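Local atomic coordinates of transcription factor cep-1 (Caenorhabditis elegans, PDB entry 1T4W), a protein that activates transcription by binding the same DNA consensus sequence as p53, promoting apoptosis under genotoxic and cellular stress and ensuring proper meiotic chromosome segregation. Residues F62-K67 with D148-C154; K84-H88 with M138-C143. All coordinates share one frame; numbering follows the deposited sequence.

Contact 1: F62-K67 with D148-C154; sequences FVKYDK and DRRKTMC
T152 lies over one face of the Y65 ring, its CB 3.9 Å from the ring centroid and only 19° off the normal, a CH-pi contact displaced toward the rim. Its CG2 reaches the phenol end, 3.4 Å from Y65 OH. C154 meets the same ring differently, bringing CB to the edge, in plane, 3.6 Å from CE2. The tyrosine can take both neighbours because its CG sits between backbone N and carbonyl carbon (chi1 70°), which turns the ring back toward the partner strand. Were Y65 an alanine, T152 and C154 would probably lose their shared aromatic wall and K173 O its hydroxyl partner. Beneath these side chains, strands 62-65 and 152-154 run antiparallel within the larger sheet of the p53-like beta-sandwich. V63 with C154 and Y65 with T152 are hydrogen-bonded pairs, and K64 with M153 is the non-hydrogen-bonded pair between them. F62 and M153 form an oblique Met-aromatic contact, with SD 3.7 Å from F62 CZ. On the K64 side, the lysine's CD packs 3.7 Å from K151 CD, while its NZ donates a hydrogen bond to D81 O; K151 NZ forms a salt bridge with D148 OD2, its hydrogen bond a weak one. Where strand 57-65 ends and strand 152-160 begins, one water accepts from K67 NZ, donates to R150 O and hydrogen-bonds to T152 OG1, tying the poorly ordered K67 to the turn.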
loop_
_atom_site.group_PDB
_atom_site.type_symbol
_atom_site.label_atom_id
_atom_site.label_comp_id
_atom_site.label_asym_id
_atom_site.label_seq_id
_atom_site.Cartn_x
_atom_site.Cartn_y
_atom_site.Cartn_z
ATOM N N PHE A 62 2.187 2.832 4.663
ATOM C CA PHE A 62 2.999 3.062 3.492
ATOM C C PHE A 62 4.379 3.399 4.050
ATOM O O PHE A 62 4.627 4.497 4.582
ATOM C CB PHE A 62 2.413 4.177 2.623
ATOM C CG PHE A 62 3.087 4.303 1.276
ATOM C CD1 PHE A 62 3.129 3.207 0.402
ATOM C CD2 PHE A 62 3.683 5.510 0.885
ATOM C CE1 PHE A 62 3.750 3.298 -0.843
ATOM C CE2 PHE A 62 4.313 5.627 -0.364
ATOM C CZ PHE A 62 4.349 4.519 -1.237
ATOM N N VAL A 63 5.268 2.419 3.929
ATOM C CA VAL A 63 6.614 2.500 4.484
ATOM C C VAL A 63 7.748 2.327 3.477
ATOM O O VAL A 63 7.528 1.981 2.307
ATOM C CB VAL A 63 6.790 1.406 5.576
ATOM C CG1 VAL A 63 5.587 1.429 6.516
ATOM C CG2 VAL A 63 6.936 0.005 4.933
ATOM N N LYS A 64 8.968 2.570 3.947
ATOM C CA LYS A 64 10.153 2.410 3.109
ATOM C C LYS A 64 11.098 1.426 3.774
ATOM O O LYS A 64 11.098 1.283 4.993
ATOM C CB LYS A 64 10.863 3.755 2.884
ATOM C CG LYS A 64 11.496 4.374 4.111
ATOM C CD LYS A 64 11.960 5.792 3.793
ATOM C CE LYS A 64 12.570 6.486 4.999
ATOM N NZ LYS A 64 11.629 6.561 6.147
ATOM N N TYR A 65 11.899 0.745 2.967
ATOM C CA TYR A 65 12.830 -0.227 3.495
ATOM C C TYR A 65 13.966 -0.380 2.495
ATOM O O TYR A 65 13.901 0.140 1.381
ATOM C CB TYR A 65 12.111 -1.567 3.708
ATOM C CG TYR A 65 11.714 -2.313 2.443
ATOM C CD1 TYR A 65 12.649 -3.071 1.725
ATOM C CD2 TYR A 65 10.411 -2.247 1.952
ATOM C CE1 TYR A 65 12.293 -3.744 0.539
ATOM C CE2 TYR A 65 10.040 -2.909 0.773
ATOM C CZ TYR A 65 10.984 -3.657 0.068
ATOM O OH TYR A 65 10.619 -4.310 -1.102
ATOM N N ASP A 66 15.018 -1.079 2.891
ATOM C CA ASP A 66 16.136 -1.299 1.984
ATOM C C ASP A 66 16.780 -2.631 2.314
ATOM O O ASP A 66 16.179 -3.469 2.990
ATOM C CB ASP A 66 17.148 -0.156 2.094
ATOM C CG ASP A 66 17.922 -0.178 3.399
ATOM O OD1 ASP A 66 17.299 -0.317 4.474
ATOM O OD2 ASP A 66 19.165 -0.046 3.348
ATOM N N LYS A 67 18.003 -2.828 1.841
ATOM C CA LYS A 67 18.720 -4.073 2.085
ATOM C C LYS A 67 19.081 -4.236 3.558
ATOM O O LYS A 67 19.151 -5.354 4.064
ATOM C CB LYS A 67 19.994 -4.119 1.236
ATOM C CG LYS A 67 19.758 -3.915 -0.263
ATOM C CD LYS A 67 19.205 -2.524 -0.572
ATOM C CE LYS A 67 18.880 -2.363 -2.044
ATOM N NZ LYS A 67 18.211 -1.056 -2.308
ATOM N N ASP A 148 16.824 8.407 0.216
ATOM C CA ASP A 148 15.459 7.905 0.381
ATOM C C ASP A 148 14.936 7.376 -0.950
ATOM O O ASP A 148 14.154 6.423 -0.995
ATOM C CB ASP A 148 14.524 9.011 0.876
ATOM C CG ASP A 148 14.504 9.134 2.388
ATOM O OD1 ASP A 148 13.779 10.019 2.891
ATOM O OD2 ASP A 148 15.201 8.349 3.074
ATOM N N ARG A 149 15.376 8.008 -2.035
ATOM C CA ARG A 149 14.959 7.627 -3.379
ATOM C C ARG A 149 15.426 6.199 -3.683
ATOM O O ARG A 149 14.800 5.485 -4.468
ATOM C CB ARG A 149 15.552 8.605 -4.403
ATOM C CG ARG A 149 14.754 8.742 -5.697
ATOM C CD ARG A 149 15.574 9.419 -6.798
ATOM N NE ARG A 149 16.274 10.614 -6.326
ATOM C CZ ARG A 149 15.675 11.712 -5.881
ATOM N NH1 ARG A 149 14.351 11.781 -5.844
ATOM N NH2 ARG A 149 16.403 12.741 -5.464
ATOM N N ARG A 150 16.525 5.795 -3.048
ATOM C CA ARG A 150 17.099 4.466 -3.232
ATOM C C ARG A 150 16.396 3.399 -2.397
ATOM O O ARG A 150 16.518 2.203 -2.658
ATOM C CB ARG A 150 18.591 4.502 -2.903
ATOM C CG ARG A 150 19.386 5.333 -3.898
ATOM C CD ARG A 150 20.871 5.365 -3.576
ATOM N NE ARG A 150 21.640 6.023 -4.633
ATOM C CZ ARG A 150 21.774 5.548 -5.870
ATOM N NH1 ARG A 150 21.193 4.405 -6.215
ATOM N NH2 ARG A 150 22.492 6.216 -6.763
ATOM N N LYS A 151 15.668 3.827 -1.376
ATOM C CA LYS A 151 14.932 2.877 -0.563
ATOM C C LYS A 151 13.705 2.445 -1.367
ATOM O O LYS A 151 13.336 3.079 -2.351
ATOM C CB LYS A 151 14.525 3.528 0.758
ATOM C CG LYS A 151 15.728 3.975 1.582
ATOM C CD LYS A 151 15.326 4.584 2.908
ATOM C CE LYS A 151 16.546 5.076 3.671
ATOM N NZ LYS A 151 16.164 5.802 4.918
ATOM N N THR A 152 13.088 1.348 -0.966
ATOM C CA THR A 152 11.914 0.853 -1.656
ATOM C C THR A 152 10.668 1.226 -0.846
ATOM O O THR A 152 10.640 1.041 0.375
ATOM C CB THR A 152 12.008 -0.665 -1.794
ATOM O OG1 THR A 152 13.239 -0.988 -2.443
ATOM C CG2 THR A 152 10.842 -1.225 -2.612
ATOM N N MET A 153 9.657 1.783 -1.509
ATOM C CA MET A 153 8.411 2.137 -0.813
ATOM C C MET A 153 7.522 0.904 -0.887
ATOM O O MET A 153 7.497 0.227 -1.912
ATOM C CB MET A 153 7.734 3.321 -1.476
ATOM C CG MET A 153 8.581 4.562 -1.454
ATOM S SD MET A 153 7.674 5.945 -2.139
ATOM C CE MET A 153 8.875 7.247 -1.963
ATOM N N CYS A 154 6.780 0.647 0.187
ATOM C CA CYS A 154 5.949 -0.547 0.320
ATOM C C CYS A 154 4.553 -0.281 0.911
ATOM O O CYS A 154 4.432 0.392 1.945
ATOM C CB CYS A 154 6.695 -1.536 1.223
ATOM S SG CYS A 154 5.815 -3.075 1.550
HETATM O O HOH W 1 15.706 -0.405 -1.651
#

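Contact 2: K84-H88 with M138-C143; sequences KCRSH and MCQEKC. With ZN (zinc ion), chain B.
H88 and C143 approach one zinc ion with the imidazole set edge-on to the thiolate: C143 SG lies in the ring plane, 3.4 Å from H88 CE1, while ND1 binds the metal at 1.9 Å. C85, C139 and C143 each place SG 2.4 Å from the zinc, completing a site of three cysteines and one histidine of the kind found in the p53 family. Each segment supplies two ligands, so the ion clamps together two pieces of chain that bury little surface against each other. The imidazole is covered on one face by the backbone of M138, whose carbonyl O comes to 3.4 Å from H88 CG. C139 SG stands oblique to the same ring, carried to the zinc by a first torsion anti to the backbone N (chi1 -179°), and besides binding the metal it accepts a hydrogen bond from C85 N at 3.3 Å, with a fairly straight N-H angle of 163°. C85 is similarly doubly engaged: as N-cap of the helix that follows, its SG accepts from H88 N at 3.4 Å. These N-H donors probably offset part of the negative charge gathered by three thiolates. Beside the site, the extended K84 side chain runs alongside M138, pointing the same way, and its CG rests on C139 CB; its NZ hydrogen-bonds to F97 O and S99 O and forms a salt bridge with E92. The zinc thus joins the start of helix 86-90 to the loop between strand 130-137 and helix 146-149, where E141 forms a salt bridge to R176 of strand 166-177.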
loop_
_atom_site.group_PDB
_atom_site.type_symbol
_atom_site.label_atom_id
_atom_site.label_comp_id
_atom_site.label_asym_id
_atom_site.label_seq_id
_atom_site.Cartn_x
_atom_site.Cartn_y
_atom_site.Cartn_z
ATOM N N LYS A 84 6.376 12.661 3.593
ATOM C CA LYS A 84 5.925 13.635 2.603
ATOM C C LYS A 84 6.934 14.795 2.571
ATOM O O LYS A 84 7.456 15.166 3.614
ATOM C CB LYS A 84 4.555 14.126 3.048
ATOM C CG LYS A 84 3.696 14.726 1.978
ATOM C CD LYS A 84 2.345 15.034 2.578
ATOM C CE LYS A 84 1.372 15.521 1.558
ATOM N NZ LYS A 84 0.037 15.503 2.208
ATOM N N CYS A 85 7.226 15.365 1.402
ATOM C CA CYS A 85 8.174 16.478 1.375
ATOM C C CYS A 85 7.542 17.742 1.942
ATOM O O CYS A 85 6.313 17.841 2.103
ATOM C CB CYS A 85 8.702 16.752 -0.040
ATOM S SG CYS A 85 7.538 17.564 -1.152
ATOM N N ARG A 86 8.392 18.716 2.232
ATOM C CA ARG A 86 7.949 19.965 2.826
ATOM C C ARG A 86 6.928 20.676 1.974
ATOM O O ARG A 86 5.881 21.072 2.481
ATOM C CB ARG A 86 9.155 20.889 3.065
ATOM C CG ARG A 86 8.877 22.131 3.911
ATOM C CD ARG A 86 9.956 23.208 3.646
ATOM N NE ARG A 86 9.739 23.807 2.327
ATOM C CZ ARG A 86 8.675 24.547 2.013
ATOM N NH1 ARG A 86 7.748 24.790 2.931
ATOM N NH2 ARG A 86 8.502 25.001 0.771
ATOM N N SER A 87 7.201 20.824 0.675
ATOM C CA SER A 87 6.266 21.549 -0.182
ATOM C C SER A 87 4.923 20.875 -0.405
ATOM O O SER A 87 3.907 21.560 -0.558
ATOM C CB SER A 87 6.894 21.874 -1.540
ATOM O OG SER A 87 7.085 20.705 -2.298
ATOM N N HIS A 88 4.888 19.546 -0.454
ATOM C CA HIS A 88 3.587 18.911 -0.647
ATOM C C HIS A 88 2.833 18.923 0.677
ATOM O O HIS A 88 1.604 18.969 0.696
ATOM C CB HIS A 88 3.741 17.490 -1.199
ATOM C CG HIS A 88 3.940 17.450 -2.678
ATOM N ND1 HIS A 88 4.979 16.768 -3.275
ATOM C CD2 HIS A 88 3.253 18.043 -3.685
ATOM C CE1 HIS A 88 4.929 16.945 -4.586
ATOM N NE2 HIS A 88 3.889 17.715 -4.859
ATOM N N MET A 138 0.138 11.691 -2.434
ATOM C CA MET A 138 0.247 13.126 -2.600
ATOM C C MET A 138 1.666 13.684 -2.543
ATOM O O MET A 138 1.882 14.838 -2.188
ATOM C CB MET A 138 -0.666 13.828 -1.591
ATOM C CG MET A 138 -2.159 13.539 -1.832
ATOM S SD MET A 138 -2.702 13.915 -3.536
ATOM C CE MET A 138 -2.665 15.704 -3.483
ATOM N N CYS A 139 2.632 12.850 -2.897
ATOM C CA CYS A 139 4.024 13.275 -2.953
ATOM C C CYS A 139 4.624 12.219 -3.863
ATOM O O CYS A 139 3.969 11.222 -4.187
ATOM C CB CYS A 139 4.643 13.296 -1.547
ATOM S SG CYS A 139 6.367 13.829 -1.434
ATOM N N GLN A 140 5.844 12.417 -4.315
ATOM C CA GLN A 140 6.386 11.422 -5.214
ATOM C C GLN A 140 7.875 11.188 -5.070
ATOM O O GLN A 140 8.576 11.915 -4.361
ATOM C CB GLN A 140 6.032 11.823 -6.636
ATOM C CG GLN A 140 6.693 13.090 -7.096
ATOM C CD GLN A 140 6.077 13.589 -8.371
ATOM O OE1 GLN A 140 5.737 12.802 -9.248
ATOM N NE2 GLN A 140 5.932 14.901 -8.489
ATOM N N GLU A 141 8.347 10.158 -5.756
ATOM C CA GLU A 141 9.747 9.777 -5.725
ATOM C C GLU A 141 10.656 10.972 -6.019
ATOM O O GLU A 141 11.653 11.192 -5.335
ATOM C CB GLU A 141 9.985 8.683 -6.777
ATOM C CG GLU A 141 11.226 7.845 -6.557
ATOM C CD GLU A 141 11.360 6.781 -7.619
ATOM O OE1 GLU A 141 11.834 7.104 -8.732
ATOM O OE2 GLU A 141 10.962 5.633 -7.347
ATOM N N LYS A 142 10.302 11.743 -7.042
ATOM C CA LYS A 142 11.102 12.885 -7.448
ATOM C C LYS A 142 11.398 13.846 -6.290
ATOM O O LYS A 142 12.449 14.479 -6.262
ATOM C CB LYS A 142 10.383 13.615 -8.584
ATOM C CG LYS A 142 11.225 14.620 -9.322
ATOM C CD LYS A 142 10.439 15.256 -10.464
ATOM C CE LYS A 142 11.307 16.236 -11.249
ATOM N NZ LYS A 142 10.563 16.907 -12.357
ATOM N N CYS A 143 10.479 13.934 -5.330
ATOM C CA CYS A 143 10.624 14.824 -4.170
ATOM C C CYS A 143 11.649 14.406 -3.126
ATOM O O CYS A 143 12.153 15.249 -2.376
ATOM C CB CYS A 143 9.288 14.957 -3.441
ATOM S SG CYS A 143 8.000 15.600 -4.461
HETATM ZN ZN ZN B . 6.571 15.890 -2.560
#

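In the fold
The two contacts lie with their centres 14 Å apart in one DNA-binding domain, and along the chain they are nested: 62-67, 84-88, 138-143, 148-154. Contact 1 pairs neighbouring strands of the seven-stranded sheet, 57-65 and 152-160; contact 2 joins the start of helix 86-90 to the 138-143 loop, both within the chain between those strands. Helix 146-149 leads from that loop into contact 1, whose segment takes in its later residues, and R149 NH1 makes a weak hydrogen bond back to K142 O. M153 of contact 1 has its side chain about 9 Å from the zinc ion. The metal site thus lies close to where strand 152-160 begins, consistent with the zinc ordering loops against the sandwich, as in p53.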